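Local coordinates for protein phosphatase YwpJ (Bacillus subtilis, PDB 1NRW) that dephosphorylates phosphorylated five- and six-carbon sugars and nucleoside monophosphates in vitro, and FMN less readily, with magnesium as cofactor, at residues A[15-20]-A[274-279]; A[38-43]-A[60-65]; A[112-117]-A[152-157]; A[174-179]-A[207-212]. One frame throughout, in Å; residues are numbered along the deposited sequence. Where two conformers were deposited one is given.

Interaction 1. Residues A[15-20]-A[274-279]; sequences LLNSKH and TNDEHG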
loop_
_atom_site.group_PDB
_atom_site.type_symbol
_atom_site.label_atom_id
_atom_site.label_comp_id
_atom_site.label_asym_id
_atom_site.label_seq_id
_atom_site.Cartn_x
_atom_site.Cartn_y
_atom_site.Cartn_z
ATOM N N LEU A 15 3.641 -4.464 8.826
ATOM C CA LEU A 15 4.310 -5.764 8.828
ATOM C C LEU A 15 5.821 -5.542 8.759
ATOM O O LEU A 15 6.601 -6.255 9.399
ATOM C CB LEU A 15 3.875 -6.614 7.628
ATOM C CG LEU A 15 4.517 -8.006 7.548
ATOM C CD1 LEU A 15 4.050 -8.851 8.735
ATOM C CD2 LEU A 15 4.137 -8.680 6.230
ATOM N N LEU A 16 6.235 -4.555 7.972
ATOM C CA LEU A 16 7.659 -4.262 7.837
ATOM C C LEU A 16 8.150 -3.325 8.929
ATOM O O LEU A 16 7.442 -2.393 9.319
ATOM C CB LEU A 16 7.936 -3.615 6.478
ATOM C CG LEU A 16 7.540 -4.453 5.255
ATOM C CD1 LEU A 16 7.793 -3.652 3.992
ATOM C CD2 LEU A 16 8.331 -5.755 5.225
ATOM N N ASN A 17 9.359 -3.572 9.428
ATOM C CA ASN A 17 9.924 -2.685 10.430
ATOM C C ASN A 17 10.589 -1.521 9.697
ATOM O O ASN A 17 10.465 -1.404 8.470
ATOM C CB ASN A 17 10.924 -3.421 11.341
ATOM C CG ASN A 17 12.142 -3.954 10.605
ATOM O OD1 ASN A 17 12.421 -3.598 9.459
ATOM N ND2 ASN A 17 12.901 -4.806 11.293
ATOM N N SER A 18 11.296 -0.668 10.432
ATOM C CA SER A 18 11.933 0.504 9.839
ATOM C C SER A 18 13.101 0.196 8.899
ATOM O O SER A 18 13.641 1.097 8.251
ATOM C CB SER A 18 12.365 1.480 10.941
ATOM O OG SER A 18 13.278 0.878 11.841
ATOM N N LYS A 19 13.491 -1.071 8.827
ATOM C CA LYS A 19 14.559 -1.493 7.925
ATOM C C LYS A 19 13.952 -2.326 6.803
ATOM O O LYS A 19 14.661 -2.975 6.029
ATOM C CB LYS A 19 15.617 -2.293 8.686
ATOM C CG LYS A 19 16.499 -1.403 9.546
ATOM C CD LYS A 19 17.650 -2.162 10.193
ATOM C CE LYS A 19 17.187 -3.027 11.346
ATOM N NZ LYS A 19 18.353 -3.552 12.123
ATOM N N HIS A 20 12.624 -2.281 6.731
ATOM C CA HIS A 20 11.830 -3.019 5.754
ATOM C C HIS A 20 12.070 -4.519 5.743
ATOM O O HIS A 20 12.088 -5.165 4.693
ATOM C CB HIS A 20 11.998 -2.437 4.345
ATOM C CG HIS A 20 11.067 -1.299 4.059
ATOM N ND1 HIS A 20 10.818 -0.842 2.784
ATOM C CD2 HIS A 20 10.323 -0.527 4.888
ATOM C CE1 HIS A 20 9.960 0.162 2.837
ATOM N NE2 HIS A 20 9.644 0.374 4.103
ATOM N N THR A 274 4.656 -0.703 18.197
ATOM C CA THR A 274 5.151 -0.132 16.941
ATOM C C THR A 274 5.580 -1.257 16.004
ATOM O O THR A 274 5.761 -2.402 16.432
ATOM C CB THR A 274 6.380 0.778 17.156
ATOM O OG1 THR A 274 7.476 -0.006 17.644
ATOM C CG2 THR A 274 6.065 1.884 18.142
ATOM N N ASN A 275 5.760 -0.934 14.727
ATOM C CA ASN A 275 6.182 -1.958 13.783
ATOM C C ASN A 275 7.512 -2.562 14.212
ATOM O O ASN A 275 7.703 -3.775 14.116
ATOM C CB ASN A 275 6.265 -1.396 12.353
ATOM C CG ASN A 275 7.178 -0.180 12.228
ATOM O OD1 ASN A 275 7.394 0.564 13.184
ATOM N ND2 ASN A 275 7.697 0.038 11.021
ATOM N N ASP A 276 8.423 -1.723 14.698
ATOM C CA ASP A 276 9.736 -2.198 15.134
ATOM C C ASP A 276 9.680 -3.126 16.346
ATOM O O ASP A 276 10.554 -3.977 16.528
ATOM C CB ASP A 276 10.655 -1.010 15.425
ATOM C CG ASP A 276 11.133 -0.325 14.159
ATOM O OD1 ASP A 276 10.856 -0.847 13.059
ATOM O OD2 ASP A 276 11.791 0.731 14.259
ATOM N N GLU A 277 8.656 -2.955 17.178
ATOM C CA GLU A 277 8.492 -3.792 18.362
ATOM C C GLU A 277 7.600 -4.996 18.062
ATOM O O GLU A 277 7.044 -5.610 18.970
ATOM C CB GLU A 277 7.896 -2.972 19.514
ATOM C CG GLU A 277 8.838 -1.913 20.060
ATOM C CD GLU A 277 10.053 -2.510 20.749
ATOM O OE1 GLU A 277 11.044 -1.779 20.953
ATOM O OE2 GLU A 277 10.018 -3.707 21.094
ATOM N N HIS A 278 7.472 -5.323 16.779
ATOM C CA HIS A 278 6.662 -6.457 16.339
ATOM C C HIS A 278 5.181 -6.330 16.672
ATOM O O HIS A 278 4.555 -7.288 17.141
ATOM C CB HIS A 278 7.232 -7.751 16.930
ATOM C CG HIS A 278 8.725 -7.822 16.864
ATOM N ND1 HIS A 278 9.520 -7.895 17.989
ATOM C CD2 HIS A 278 9.571 -7.752 15.810
ATOM C CE1 HIS A 278 10.791 -7.862 17.630
ATOM N NE2 HIS A 278 10.850 -7.776 16.313
ATOM N N GLY A 279 4.624 -5.154 16.400
ATOM C CA GLY A 279 3.215 -4.910 16.666
ATOM C C GLY A 279 2.280 -5.917 16.021
ATOM O O GLY A 279 1.265 -6.300 16.606
HETATM O O HOH W 1 12.330 -5.137 14.150
#

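Interaction 2. Residues A[38-43]-A[60-65]; sequences IEVVVS and IKTWVI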
loop_
_atom_site.group_PDB
_atom_site.type_symbol
_atom_site.label_atom_id
_atom_site.label_comp_id
_atom_site.label_asym_id
_atom_site.label_seq_id
_atom_site.Cartn_x
_atom_site.Cartn_y
_atom_site.Cartn_z
ATOM N N ILE A 38 -6.563 -19.307 9.860
ATOM C CA ILE A 38 -6.961 -17.928 9.599
ATOM C C ILE A 38 -6.433 -17.491 8.234
ATOM O O ILE A 38 -5.277 -17.742 7.899
ATOM C CB ILE A 38 -6.397 -16.965 10.680
ATOM C CG1 ILE A 38 -6.953 -17.336 12.056
ATOM C CG2 ILE A 38 -6.751 -15.521 10.334
ATOM C CD1 ILE A 38 -6.347 -16.538 13.205
ATOM N N GLU A 39 -7.286 -16.850 7.443
ATOM C CA GLU A 39 -6.871 -16.366 6.135
ATOM C C GLU A 39 -6.100 -15.069 6.363
ATOM O O GLU A 39 -6.634 -14.115 6.930
ATOM C CB GLU A 39 -8.086 -16.087 5.248
ATOM C CG GLU A 39 -8.935 -17.310 4.914
ATOM C CD GLU A 39 -8.236 -18.291 3.987
ATOM O OE1 GLU A 39 -7.181 -17.944 3.415
ATOM O OE2 GLU A 39 -8.753 -19.415 3.819
ATOM N N VAL A 40 -4.844 -15.039 5.934
ATOM C CA VAL A 40 -4.030 -13.844 6.106
ATOM C C VAL A 40 -3.883 -13.097 4.791
ATOM O O VAL A 40 -3.550 -13.689 3.760
ATOM C CB VAL A 40 -2.626 -14.187 6.649
ATOM C CG1 VAL A 40 -1.766 -12.923 6.697
ATOM C CG2 VAL A 40 -2.749 -14.796 8.047
ATOM N N VAL A 41 -4.138 -11.794 4.839
ATOM C CA VAL A 41 -4.040 -10.943 3.663
ATOM C C VAL A 41 -3.121 -9.760 3.941
ATOM O O VAL A 41 -3.235 -9.111 4.980
ATOM C CB VAL A 41 -5.428 -10.395 3.264
ATOM C CG1 VAL A 41 -5.335 -9.649 1.941
ATOM C CG2 VAL A 41 -6.431 -11.537 3.186
ATOM N N VAL A 42 -2.196 -9.503 3.023
ATOM C CA VAL A 42 -1.280 -8.373 3.143
ATOM C C VAL A 42 -1.782 -7.347 2.130
ATOM O O VAL A 42 -1.973 -7.665 0.950
ATOM C CB VAL A 42 0.171 -8.802 2.842
ATOM C CG1 VAL A 42 1.073 -7.584 2.717
ATOM C CG2 VAL A 42 0.671 -9.697 3.967
ATOM N N SER A 43 -2.001 -6.122 2.598
ATOM C CA SER A 43 -2.556 -5.059 1.761
ATOM C C SER A 43 -1.639 -3.848 1.624
ATOM O O SER A 43 -1.236 -3.246 2.619
ATOM C CB SER A 43 -3.902 -4.628 2.341
ATOM O OG SER A 43 -4.551 -3.692 1.497
ATOM N N ILE A 60 7.165 -16.892 2.367
ATOM C CA ILE A 60 5.870 -16.454 2.871
ATOM C C ILE A 60 4.864 -16.368 1.730
ATOM O O ILE A 60 5.157 -15.819 0.668
ATOM C CB ILE A 60 5.971 -15.070 3.565
ATOM C CG1 ILE A 60 6.798 -15.193 4.850
ATOM C CG2 ILE A 60 4.570 -14.525 3.874
ATOM C CD1 ILE A 60 7.075 -13.868 5.535
ATOM N N LYS A 61 3.682 -16.929 1.955
ATOM C CA LYS A 61 2.615 -16.915 0.960
ATOM C C LYS A 61 1.302 -16.524 1.619
ATOM O O LYS A 61 0.766 -17.261 2.448
ATOM C CB LYS A 61 2.461 -18.290 0.310
ATOM C CG LYS A 61 3.627 -18.696 -0.573
ATOM C CD LYS A 61 3.344 -20.017 -1.268
ATOM C CE LYS A 61 4.437 -20.363 -2.265
ATOM N NZ LYS A 61 4.148 -21.643 -2.975
ATOM N N THR A 62 0.783 -15.363 1.243
ATOM C CA THR A 62 -0.476 -14.874 1.799
ATOM C C THR A 62 -1.306 -14.302 0.664
ATOM O O THR A 62 -0.826 -14.171 -0.461
ATOM C CB THR A 62 -0.246 -13.702 2.780
ATOM O OG1 THR A 62 0.226 -12.559 2.043
ATOM C CG2 THR A 62 0.781 -14.065 3.845
ATOM N N TRP A 63 -2.559 -13.967 0.956
ATOM C CA TRP A 63 -3.375 -13.307 -0.051
ATOM C C TRP A 63 -2.705 -11.944 -0.129
ATOM O O TRP A 63 -2.126 -11.476 0.861
ATOM C CB TRP A 63 -4.816 -13.108 0.425
ATOM C CG TRP A 63 -5.615 -14.361 0.494
ATOM C CD1 TRP A 63 -5.635 -15.265 1.512
ATOM C CD2 TRP A 63 -6.495 -14.867 -0.516
ATOM N NE1 TRP A 63 -6.476 -16.310 1.201
ATOM C CE2 TRP A 63 -7.016 -16.091 -0.038
ATOM C CE3 TRP A 63 -6.893 -14.406 -1.779
ATOM C CZ2 TRP A 63 -7.918 -16.865 -0.780
ATOM C CZ3 TRP A 63 -7.793 -15.179 -2.521
ATOM C CH2 TRP A 63 -8.294 -16.396 -2.013
ATOM N N VAL A 64 -2.771 -11.307 -1.291
ATOM C CA VAL A 64 -2.163 -9.996 -1.449
ATOM C C VAL A 64 -3.091 -9.016 -2.139
ATOM O O VAL A 64 -3.564 -9.265 -3.254
ATOM C CB VAL A 64 -0.873 -10.055 -2.293
ATOM C CG1 VAL A 64 -0.282 -8.642 -2.445
ATOM C CG2 VAL A 64 0.138 -10.982 -1.642
ATOM N N ILE A 65 -3.354 -7.911 -1.456
ATOM C CA ILE A 65 -4.158 -6.832 -2.012
ATOM C C ILE A 65 -3.099 -5.784 -2.347
ATOM O O ILE A 65 -2.351 -5.345 -1.466
ATOM C CB ILE A 65 -5.148 -6.284 -0.977
ATOM C CG1 ILE A 65 -6.239 -7.329 -0.717
ATOM C CG2 ILE A 65 -5.749 -4.968 -1.470
ATOM C CD1 ILE A 65 -7.214 -6.953 0.378
#

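Interaction 3. Residues A[112-117]-A[152-157]; sequences IYTPQN and SGFAYI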
loop_
_atom_site.group_PDB
_atom_site.type_symbol
_atom_site.label_atom_id
_atom_site.label_comp_id
_atom_site.label_asym_id
_atom_site.label_seq_id
_atom_site.Cartn_x
_atom_site.Cartn_y
_atom_site.Cartn_z
ATOM N N ILE A 112 5.963 -0.580 -12.911
ATOM C CA ILE A 112 5.634 0.728 -12.367
ATOM C C ILE A 112 6.345 1.727 -13.270
ATOM O O ILE A 112 7.566 1.852 -13.220
ATOM C CB ILE A 112 6.167 0.896 -10.929
ATOM C CG1 ILE A 112 5.671 -0.251 -10.048
ATOM C CG2 ILE A 112 5.695 2.223 -10.355
ATOM C CD1 ILE A 112 6.279 -0.252 -8.654
ATOM N N TYR A 113 5.582 2.423 -14.102
ATOM C CA TYR A 113 6.158 3.393 -15.023
ATOM C C TYR A 113 6.390 4.734 -14.357
ATOM O O TYR A 113 5.574 5.193 -13.566
ATOM C CB TYR A 113 5.239 3.558 -16.235
ATOM C CG TYR A 113 5.178 2.316 -17.083
ATOM C CD1 TYR A 113 6.246 1.964 -17.909
ATOM C CD2 TYR A 113 4.072 1.462 -17.032
ATOM C CE1 TYR A 113 6.221 0.800 -18.658
ATOM C CE2 TYR A 113 4.037 0.290 -17.779
ATOM C CZ TYR A 113 5.115 -0.035 -18.589
ATOM O OH TYR A 113 5.098 -1.194 -19.327
ATOM N N THR A 114 7.512 5.364 -14.684
ATOM C CA THR A 114 7.839 6.654 -14.104
ATOM C C THR A 114 8.936 7.348 -14.904
ATOM O O THR A 114 9.799 6.694 -15.485
ATOM C CB THR A 114 8.333 6.504 -12.636
ATOM O OG1 THR A 114 8.692 7.788 -12.115
ATOM C CG2 THR A 114 9.549 5.584 -12.569
ATOM N N PRO A 115 8.890 8.685 -14.963
ATOM C CA PRO A 115 9.894 9.471 -15.689
ATOM C C PRO A 115 10.996 9.963 -14.741
ATOM O O PRO A 115 11.967 10.584 -15.172
ATOM C CB PRO A 115 9.074 10.617 -16.255
ATOM C CG PRO A 115 8.106 10.888 -15.144
ATOM C CD PRO A 115 7.686 9.496 -14.695
ATOM N N GLN A 116 10.843 9.685 -13.448
ATOM C CA GLN A 116 11.820 10.116 -12.449
ATOM C C GLN A 116 13.136 9.337 -12.493
ATOM O O GLN A 116 13.178 8.190 -12.944
ATOM C CB GLN A 116 11.219 10.002 -11.042
ATOM C CG GLN A 116 10.493 11.244 -10.537
ATOM C CD GLN A 116 9.433 11.755 -11.489
ATOM O OE1 GLN A 116 9.642 12.737 -12.196
ATOM N NE2 GLN A 116 8.292 11.088 -11.514
ATOM N N ASN A 117 14.218 9.967 -12.033
ATOM C CA ASN A 117 15.507 9.286 -11.998
ATOM C C ASN A 117 15.694 8.608 -10.636
ATOM O O ASN A 117 14.821 8.690 -9.766
ATOM C CB ASN A 117 16.676 10.253 -12.297
ATOM C CG ASN A 117 16.789 11.397 -11.300
ATOM O OD1 ASN A 117 16.537 11.236 -10.106
ATOM N ND2 ASN A 117 17.209 12.565 -11.789
ATOM N N SER A 152 13.598 -2.617 -6.778
ATOM C CA SER A 152 12.432 -2.040 -7.425
ATOM C C SER A 152 12.219 -2.574 -8.837
ATOM O O SER A 152 13.120 -3.164 -9.439
ATOM C CB SER A 152 12.559 -0.516 -7.467
ATOM O OG SER A 152 13.681 -0.114 -8.242
ATOM N N GLY A 153 11.016 -2.359 -9.354
ATOM C CA GLY A 153 10.677 -2.818 -10.690
ATOM C C GLY A 153 10.113 -1.678 -11.512
ATOM O O GLY A 153 9.032 -1.787 -12.100
ATOM N N PHE A 154 10.849 -0.574 -11.544
ATOM C CA PHE A 154 10.429 0.597 -12.299
ATOM C C PHE A 154 10.799 0.467 -13.767
ATOM O O PHE A 154 11.758 -0.218 -14.128
ATOM C CB PHE A 154 11.086 1.862 -11.741
ATOM C CG PHE A 154 10.648 2.211 -10.351
ATOM C CD1 PHE A 154 9.350 2.641 -10.108
ATOM C CD2 PHE A 154 11.534 2.113 -9.286
ATOM C CE1 PHE A 154 8.934 2.971 -8.821
ATOM C CE2 PHE A 154 11.133 2.438 -7.992
ATOM C CZ PHE A 154 9.829 2.869 -7.758
ATOM N N ALA A 155 10.018 1.134 -14.603
ATOM C CA ALA A 155 10.238 1.160 -16.040
ATOM C C ALA A 155 10.216 2.642 -16.386
ATOM O O ALA A 155 9.257 3.343 -16.071
ATOM C CB ALA A 155 9.119 0.427 -16.760
ATOM N N TYR A 156 11.280 3.121 -17.018
ATOM C CA TYR A 156 11.380 4.529 -17.374
ATOM C C TYR A 156 10.608 4.927 -18.621
ATOM O O TYR A 156 10.542 4.178 -19.597
ATOM C CB TYR A 156 12.848 4.915 -17.572
ATOM C CG TYR A 156 13.034 6.307 -18.138
ATOM C CD1 TYR A 156 12.910 7.435 -17.328
ATOM C CD2 TYR A 156 13.298 6.496 -19.496
ATOM C CE1 TYR A 156 13.042 8.719 -17.856
ATOM C CE2 TYR A 156 13.431 7.774 -20.034
ATOM C CZ TYR A 156 13.302 8.881 -19.209
ATOM O OH TYR A 156 13.426 10.145 -19.738
ATOM N N ILE A 157 10.024 6.120 -18.571
ATOM C CA ILE A 157 9.294 6.688 -19.697
ATOM C C ILE A 157 9.673 8.164 -19.758
ATOM O O ILE A 157 9.897 8.796 -18.724
ATOM C CB ILE A 157 7.752 6.567 -19.543
ATOM C CG1 ILE A 157 7.290 7.248 -18.253
ATOM C CG2 ILE A 157 7.337 5.103 -19.581
ATOM C CD1 ILE A 157 5.779 7.309 -18.107
#

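Interaction 4. Residues A[174-179]-A[207-212]; sequences NILGFS and NFELSS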
loop_
_atom_site.group_PDB
_atom_site.type_symbol
_atom_site.label_atom_id
_atom_site.label_comp_id
_atom_site.label_asym_id
_atom_site.label_seq_id
_atom_site.Cartn_x
_atom_site.Cartn_y
_atom_site.Cartn_z
ATOM N N ASN A 174 -3.096 2.137 -10.013
ATOM C CA ASN A 174 -2.902 3.129 -8.963
ATOM C C ASN A 174 -1.870 4.126 -9.463
ATOM O O ASN A 174 -0.919 3.750 -10.151
ATOM C CB ASN A 174 -2.409 2.407 -7.692
ATOM C CG ASN A 174 -2.436 3.284 -6.445
ATOM O OD1 ASN A 174 -3.285 4.161 -6.294
ATOM N ND2 ASN A 174 -1.511 3.016 -5.519
ATOM N N ILE A 175 -2.083 5.396 -9.145
ATOM C CA ILE A 175 -1.164 6.452 -9.544
ATOM C C ILE A 175 -0.720 7.202 -8.301
ATOM O O ILE A 175 -1.547 7.751 -7.564
ATOM C CB ILE A 175 -1.829 7.450 -10.518
ATOM C CG1 ILE A 175 -2.254 6.721 -11.796
ATOM C CG2 ILE A 175 -0.850 8.577 -10.860
ATOM C CD1 ILE A 175 -3.083 7.578 -12.756
ATOM N N LEU A 176 0.586 7.207 -8.061
ATOM C CA LEU A 176 1.145 7.909 -6.912
ATOM C C LEU A 176 1.711 9.249 -7.378
ATOM O O LEU A 176 2.420 9.310 -8.381
ATOM C CB LEU A 176 2.254 7.068 -6.262
ATOM C CG LEU A 176 2.992 7.663 -5.050
ATOM C CD1 LEU A 176 3.548 6.539 -4.191
ATOM C CD2 LEU A 176 4.114 8.601 -5.512
ATOM N N GLY A 177 1.353 10.310 -6.660
ATOM C CA GLY A 177 1.844 11.647 -6.952
ATOM C C GLY A 177 2.664 12.101 -5.758
ATOM O O GLY A 177 2.288 11.838 -4.618
ATOM N N PHE A 178 3.772 12.794 -6.005
ATOM C CA PHE A 178 4.647 13.235 -4.922
ATOM C C PHE A 178 5.176 14.643 -5.152
ATOM O O PHE A 178 5.434 15.038 -6.288
ATOM C CB PHE A 178 5.831 12.262 -4.822
ATOM C CG PHE A 178 6.935 12.704 -3.891
ATOM C CD1 PHE A 178 7.039 12.171 -2.608
ATOM C CD2 PHE A 178 7.895 13.623 -4.315
ATOM C CE1 PHE A 178 8.088 12.540 -1.757
ATOM C CE2 PHE A 178 8.949 14.003 -3.476
ATOM C CZ PHE A 178 9.045 13.460 -2.195
ATOM N N SER A 179 5.333 15.389 -4.063
ATOM C CA SER A 179 5.902 16.734 -4.126
ATOM C C SER A 179 6.487 17.117 -2.774
ATOM O O SER A 179 5.902 16.821 -1.733
ATOM C CB SER A 179 4.854 17.777 -4.519
ATOM O OG SER A 179 5.467 19.051 -4.639
ATOM N N ASN A 207 3.037 12.426 -0.356
ATOM C CA ASN A 207 2.409 11.816 -1.516
ATOM C C ASN A 207 0.909 11.689 -1.347
ATOM O O ASN A 207 0.350 11.966 -0.276
ATOM C CB ASN A 207 3.018 10.427 -1.842
ATOM C CG ASN A 207 2.477 9.291 -0.957
ATOM O OD1 ASN A 207 1.296 9.248 -0.611
ATOM N ND2 ASN A 207 3.348 8.346 -0.622
ATOM N N PHE A 208 0.267 11.336 -2.451
ATOM C CA PHE A 208 -1.155 11.052 -2.493
ATOM C C PHE A 208 -1.264 9.989 -3.571
ATOM O O PHE A 208 -0.416 9.913 -4.464
ATOM C CB PHE A 208 -2.009 12.299 -2.802
ATOM C CG PHE A 208 -1.594 13.066 -4.030
ATOM C CD1 PHE A 208 -2.109 12.740 -5.282
ATOM C CD2 PHE A 208 -0.744 14.161 -3.918
ATOM C CE1 PHE A 208 -1.783 13.502 -6.408
ATOM C CE2 PHE A 208 -0.412 14.931 -5.035
ATOM C CZ PHE A 208 -0.934 14.602 -6.280
ATOM N N GLU A 209 -2.266 9.126 -3.452
ATOM C CA GLU A 209 -2.458 8.057 -4.421
ATOM C C GLU A 209 -3.874 8.108 -4.962
ATOM O O GLU A 209 -4.819 8.408 -4.232
ATOM C CB GLU A 209 -2.202 6.690 -3.770
ATOM C CG GLU A 209 -0.751 6.460 -3.320
ATOM C CD GLU A 209 -0.555 5.119 -2.622
ATOM O OE1 GLU A 209 -1.375 4.195 -2.839
ATOM O OE2 GLU A 209 0.432 4.981 -1.865
ATOM N N LEU A 210 -4.009 7.808 -6.247
ATOM C CA LEU A 210 -5.303 7.810 -6.905
ATOM C C LEU A 210 -5.574 6.476 -7.586
ATOM O O LEU A 210 -4.775 6.006 -8.396
ATOM C CB LEU A 210 -5.353 8.930 -7.950
ATOM C CG LEU A 210 -5.325 10.362 -7.410
ATOM C CD1 LEU A 210 -4.987 11.329 -8.538
ATOM C CD2 LEU A 210 -6.671 10.702 -6.789
ATOM N N SER A 211 -6.701 5.863 -7.244
ATOM C CA SER A 211 -7.105 4.604 -7.858
ATOM C C SER A 211 -8.579 4.777 -8.209
ATOM O O SER A 211 -9.161 5.827 -7.921
ATOM C CB SER A 211 -6.903 3.437 -6.884
ATOM O OG SER A 211 -7.538 3.688 -5.646
ATOM N N SER A 212 -9.184 3.774 -8.835
ATOM C CA SER A 212 -10.590 3.893 -9.200
ATOM C C SER A 212 -11.474 3.926 -7.954
ATOM O O SER A 212 -11.062 3.500 -6.874
ATOM C CB SER A 212 -11.004 2.738 -10.107
ATOM O OG SER A 212 -12.259 3.012 -10.712
#

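Interaction 1. Residues A[15-20]-A[274-279]
D276 grips S18 with both carboxylate oxygens. OD1 of D276 takes the backbone N of S18 at 2.7 Å on its syn lone pair, and OD2 of D276 meets OG of S18 at 2.8 Å, also from the syn side but a little out of the carboxylate plane. Two bonds to one residue fix the acid's rotation. CG of D276 stands beside its backbone N (chi1 -74°), while OG of S18 is tucked between its backbone N and carbonyl carbon (chi1 59°), next to the N-H that shares the grip. N17 crosses D276 at about a right angle, amide and carboxylate planes 86° apart. Its CB presses to 3.1 Å from OD1 of D276 while the amide leads away: OD1 of N17 accepts from K19 N, an Asx turn, and ND2 gives to a water that donates to D276 O. ND2 of N275 bonds L16 O at 3.0 Å, on a lone pair of that carbonyl, with the acceptor near the N275 amide plane. N133 ND2 bonds OD1 of N275, so both amide ends are engaged. These side chains tie the type I turn 17-20 to the loop before the C-terminal helix 279-286. The turn follows the short helix 11-15, which begins within the Asp-x-Asp motif of D10 and D12 and is probably the squiggle of the HAD core.

Interaction 2. Residues A[38-43]-A[60-65]
A beta-alpha-beta crossover, strand 39-43, helix 48-55, strand 63-66, brings these two parallel strands side by side in the central sheet. W63 N bonds V40 O, W63 O accepts from V42 N, and I65 N bonds V42 O. W63 O is doubly held: V42 N and OG1 of T62 reach it from opposite faces of its carbonyl plane. At the strand starts NE1 of W63 hydrogen-bonds OE1 of E39 at 2.8 Å. The acceptor lies near the indole plane, yet the donor comes from above the carboxylate, whose plane stands 75° from the ring. A bend at chi2 of E39 (-69°) carries the acid to the indole edge. V41 splits its methyls: CG2 rests on CB of W63 at 3.6 Å, and CG1, anti to the backbone N (chi1 -173°), touches CD1 of I65 at 3.6 Å. Helix 217-227 covers this side through L224 and A220; V40 and V42 meet helices 24-35 and 48-55. S43 closes the pairing, its OG 3.4 Å from CG2 of I65, and its carbonyl O bonds K217 NZ of the phosphate site. Helices on both faces of a largely parallel sheet, with phosphate-binding T44 and G45 just past a strand end, mark the Rossmann-like HAD core.

Interaction 3. Residues A[112-117]-A[152-157]
Packing is close where Y113 lies against A155 and I157: CD1 of the tyrosine ring is 3.5 Å from CB of A155 and 3.7 Å from CG2 of I157. On the other face of the sheet, F154 fits against I112 and T114, its CE1 3.7 Å from CG2 of I112 and its CD1 3.8 Å from CG2 of T114. Backbone hydrogen bonds from A155 N to I112 O, T114 N to A155 O and I157 N to T114 O secure the pairing. Strand 154-156 is an edge strand of the cap domain's six-stranded sheet, parallel to 112-114 and joined to it through helices 118-132 and 138-150. OG1 of T114 stands anti to the backbone N (chi1 178°), toward Y104 O and the N of Q116 in an ST turn. A valine here would probably leave Y104 O and Q116 N without this hydroxyl and let the turn shift. The grip slackens at I112 N, which reaches G153 O by a weak bond of 3.4 Å, and at the exposed Y156, whose ring edge merely sits by P115 O (CE1 to O 3.4 Å) while its hydroxyl bonds N158. I157 O, though buried, lacks a hydrogen-bond partner.

Interaction 4. Residues A[174-179]-A[207-212]
Strands 174-178 and 207-212 run antiparallel, their axes at 160°, with I175-L210 and G177-F208 as hydrogen-bonded pairs; the straightest bond runs from G177 N to F208 O, 2.8 Å. F208 folds its ring back across the neighbouring strand, CG lying between its backbone N and carbonyl carbon (chi1 52°), and CA of G177 sits over the ring face in a CH-pi contact, 4.2 Å from the centroid. Both strands belong to the middle of the cap sheet, whose face bearing I175, F208 and L210 is covered by helix 87-99. On the opposite face N174 extends to E209: its ND2 bonds OE1 of E209 at 2.9 Å, the acceptor nearly in the amide plane but approached from above the carboxylate, the two planes 62° apart. ND2 also bonds G45 O in the phosphate-binding loop of the core, while S203 OG bonds OE2 of E209. Replacing N174 by leucine would probably leave both E209 OE1 and G45 O without this donor, loosening a cap-to-core tie. E209 lies about 5 Å from a bound phosphate, side chain to ion, which puts this face of the cap beside the active site. Further along, CD1 of L176 packs 4.0 Å from ND2 of N207, whose OD1 accepts from S203 N.

How the interactions relate
Interactions 1 and 2 belong to the HAD core, interactions 3 and 4 to the cap. Interaction 1 joins segments near the two ends of the chain, and the other three fall between its segments in the order 2, 3, 4. Interactions 1 and 2 touch, CD2 of L15 against CG2 of V42 at 4.3 Å, though their centres are about 17 Å apart. Interactions 3 and 4 share one six-stranded sheet, about 15 Å between centres, and strand 172-178 is the next strand after 154-156. Core and cap contacts lie 23 to 27 Å apart, centre to centre. Strand 39-43 and E209 of interaction 4 approach the phosphate site from core and cap, consistent with a catalytic cleft between the two domains.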